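PDB 2X7Q: possible thiamine biosynthesis enzyme from Candida albicans, which is of unknown function but has the periplasmic binding protein fold of the SsuA/TauA family and may bind a small ligand linked to thiamine biosynthesis. Local coordinates for residues 24-29 / 256-261. The protein carries 1 engineered substitution. Numbering follows the deposited sequence.
Sequences EHFSTP and KEWTKT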
loop_
_atom_site.group_PDB
_atom_site.type_symbol
_atom_site.label_atom_id
_atom_site.label_comp_id
_atom_site.label_asym_id
_atom_site.label_seq_id
_atom_site.Cartn_x
_atom_site.Cartn_y
_atom_site.Cartn_z
ATOM N N GLU A 24 -0.197 -9.744 2.013
ATOM C CA GLU A 24 0.853 -9.834 1.005
ATOM C C GLU A 24 2.207 -10.060 1.670
ATOM O O GLU A 24 2.293 -10.189 2.891
ATOM C CB GLU A 24 0.893 -8.566 0.145
ATOM C CG GLU A 24 -0.291 -8.411 -0.791
ATOM C CD GLU A 24 -0.185 -7.186 -1.671
ATOM O OE1 GLU A 24 0.417 -6.189 -1.232
ATOM O OE2 GLU A 24 -0.717 -7.209 -2.798
ATOM N N HIS A 25 3.264 -10.100 0.867
ATOM C CA HIS A 25 4.610 -10.282 1.395
ATOM C C HIS A 25 4.992 -9.169 2.366
ATOM O O HIS A 25 5.768 -9.386 3.294
ATOM C CB HIS A 25 5.631 -10.365 0.256
ATOM C CG HIS A 25 5.356 -9.416 -0.869
ATOM N ND1 HIS A 25 5.441 -9.795 -2.199
ATOM C CD2 HIS A 25 4.992 -8.118 -0.876
ATOM C CE1 HIS A 25 5.146 -8.764 -2.963
ATOM N NE2 HIS A 25 4.867 -7.729 -2.189
ATOM N N PHE A 26 4.442 -7.977 2.154
ATOM C CA PHE A 26 4.765 -6.829 2.998
ATOM C C PHE A 26 4.279 -6.999 4.435
ATOM O O PHE A 26 4.812 -6.377 5.352
ATOM C CB PHE A 26 4.187 -5.539 2.409
ATOM C CG PHE A 26 4.856 -5.098 1.142
ATOM C CD1 PHE A 26 4.201 -5.196 -0.075
ATOM C CD2 PHE A 26 6.143 -4.589 1.168
ATOM C CE1 PHE A 26 4.819 -4.791 -1.242
ATOM C CE2 PHE A 26 6.767 -4.184 0.003
ATOM C CZ PHE A 26 6.103 -4.286 -1.204
ATOM N N SER A 27 3.267 -7.839 4.627
ATOM C CA SER A 27 2.671 -8.026 5.946
ATOM C C SER A 27 3.482 -8.996 6.800
ATOM O O SER A 27 3.113 -9.289 7.937
ATOM C CB SER A 27 1.234 -8.529 5.816
ATOM O OG SER A 27 1.201 -9.848 5.311
ATOM N N THR A 28 4.588 -9.488 6.249
ATOM C CA THR A 28 5.427 -10.462 6.942
ATOM C C THR A 28 5.819 -10.037 8.362
ATOM O O THR A 28 5.622 -10.799 9.307
ATOM C CB THR A 28 6.689 -10.810 6.121
ATOM O OG1 THR A 28 6.314 -11.543 4.949
ATOM C CG2 THR A 28 7.644 -11.650 6.942
ATOM N N PRO A 29 6.377 -8.824 8.517
ATOM C CA PRO A 29 6.785 -8.359 9.848
ATOM C C PRO A 29 5.637 -8.391 10.854
ATOM O O PRO A 29 5.861 -8.687 12.027
ATOM C CB PRO A 29 7.220 -6.913 9.592
ATOM C CG PRO A 29 7.644 -6.899 8.168
ATOM C CD PRO A 29 6.711 -7.844 7.468
ATOM N N LYS A 256 12.235 -14.801 -2.366
ATOM C CA LYS A 256 13.622 -14.469 -2.066
ATOM C C LYS A 256 14.059 -13.204 -2.797
ATOM O O LYS A 256 14.685 -12.327 -2.209
ATOM C CB LYS A 256 14.545 -15.632 -2.432
ATOM C CG LYS A 256 16.016 -15.356 -2.178
ATOM C CD LYS A 256 16.881 -16.540 -2.572
ATOM C CE LYS A 256 18.355 -16.251 -2.324
ATOM N NZ LYS A 256 19.217 -17.407 -2.701
ATOM N N GLU A 257 13.726 -13.120 -4.081
ATOM C CA GLU A 257 14.074 -11.952 -4.881
ATOM C C GLU A 257 13.486 -10.683 -4.272
ATOM O O GLU A 257 14.130 -9.637 -4.260
ATOM C CB GLU A 257 13.590 -12.123 -6.323
ATOM C CG GLU A 257 13.974 -10.983 -7.250
ATOM C CD GLU A 257 13.446 -11.172 -8.659
ATOM O OE1 GLU A 257 12.964 -12.280 -8.971
ATOM O OE2 GLU A 257 13.515 -10.210 -9.453
ATOM N N TRP A 258 12.263 -10.786 -3.762
ATOM C CA TRP A 258 11.578 -9.647 -3.163
ATOM C C TRP A 258 12.282 -9.137 -1.907
ATOM O O TRP A 258 12.374 -7.930 -1.691
ATOM C CB TRP A 258 10.125 -10.006 -2.851
ATOM C CG TRP A 258 9.433 -9.002 -1.981
ATOM C CD1 TRP A 258 8.877 -7.820 -2.374
ATOM C CD2 TRP A 258 9.223 -9.090 -0.565
ATOM N NE1 TRP A 258 8.333 -7.168 -1.293
ATOM C CE2 TRP A 258 8.534 -7.929 -0.170
ATOM C CE3 TRP A 258 9.555 -10.043 0.404
ATOM C CZ2 TRP A 258 8.168 -7.692 1.152
ATOM C CZ3 TRP A 258 9.193 -9.805 1.715
ATOM C CH2 TRP A 258 8.505 -8.641 2.078
ATOM N N THR A 259 12.783 -10.055 -1.085
ATOM C CA THR A 259 13.437 -9.680 0.167
ATOM C C THR A 259 14.660 -8.798 -0.068
ATOM O O THR A 259 15.111 -8.098 0.838
ATOM C CB THR A 259 13.871 -10.918 0.981
ATOM O OG1 THR A 259 14.906 -11.620 0.280
ATOM C CG2 THR A 259 12.692 -11.851 1.212
ATOM N N LYS A 260 15.196 -8.842 -1.284
ATOM C CA LYS A 260 16.397 -8.084 -1.617
ATOM C C LYS A 260 16.070 -6.719 -2.220
ATOM O O LYS A 260 16.960 -6.008 -2.686
ATOM C CB LYS A 260 17.291 -8.881 -2.572
ATOM C CG LYS A 260 17.885 -10.151 -1.965
ATOM C CD LYS A 260 19.063 -10.672 -2.785
ATOM C CE LYS A 260 18.624 -11.231 -4.133
ATOM N NZ LYS A 260 17.905 -12.529 -4.003
ATOM N N THR A 261 14.792 -6.356 -2.205
ATOM C CA THR A 261 14.354 -5.066 -2.732
ATOM C C THR A 261 13.613 -4.255 -1.675
ATOM O O THR A 261 13.530 -3.030 -1.767
ATOM C CB THR A 261 13.429 -5.239 -3.957
ATOM O OG1 THR A 261 12.197 -5.850 -3.549
ATOM C CG2 THR A 261 14.098 -6.097 -5.017
#
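Three buried aromatic side chains, His25 and Phe26 from the 3-10 turn before helix 28-35 and Trp258 of helix 252-259, carry this contact, and no hydrogen bond crosses it. With chi1 at 39°, His25 CG stands between the backbone N and the carbonyl carbon, which lays the imidazole face to face on the five-membered ring of Trp258, centroids 3.8 Å apart and planes inclined by 16°, with Trp258 NE1 over the centre of the histidine ring. The backbone itself aims His25 CB at the indole, where it makes a CH-pi contact 3.6 Å from the centroid of the six-membered ring and almost on its normal.

Phe26 meets the indole differently: the edge of Trp258 points at the phenyl face, the planes at 83° in a T-shaped pair. Trp258 NE1 lies 3.6 Å from Phe26 CE2, and Trp258 CZ2 is 3.7 Å from Phe26 CD2.

Two carbonyls are each held by two donors of their own segment. His25 O, touched by Trp258 CH2 at 3.1 Å, accepts Thr28 N and Thr28 OG1 from one face of its carbonyl plane, while Trp258 O takes both Thr261 N and Thr261 OG1.

Tyr250, Phe179 and Trp203 extend the aromatic cluster. Glycerol, probably from the crystallisation liquor, approaches Phe26, and Thr261 OG1 hydrogen-bonds to glycerol, which may mark a pocket. The cluster joins the turn leading into helix 28-35 to helix 252-259 within a periplasmic binding protein fold.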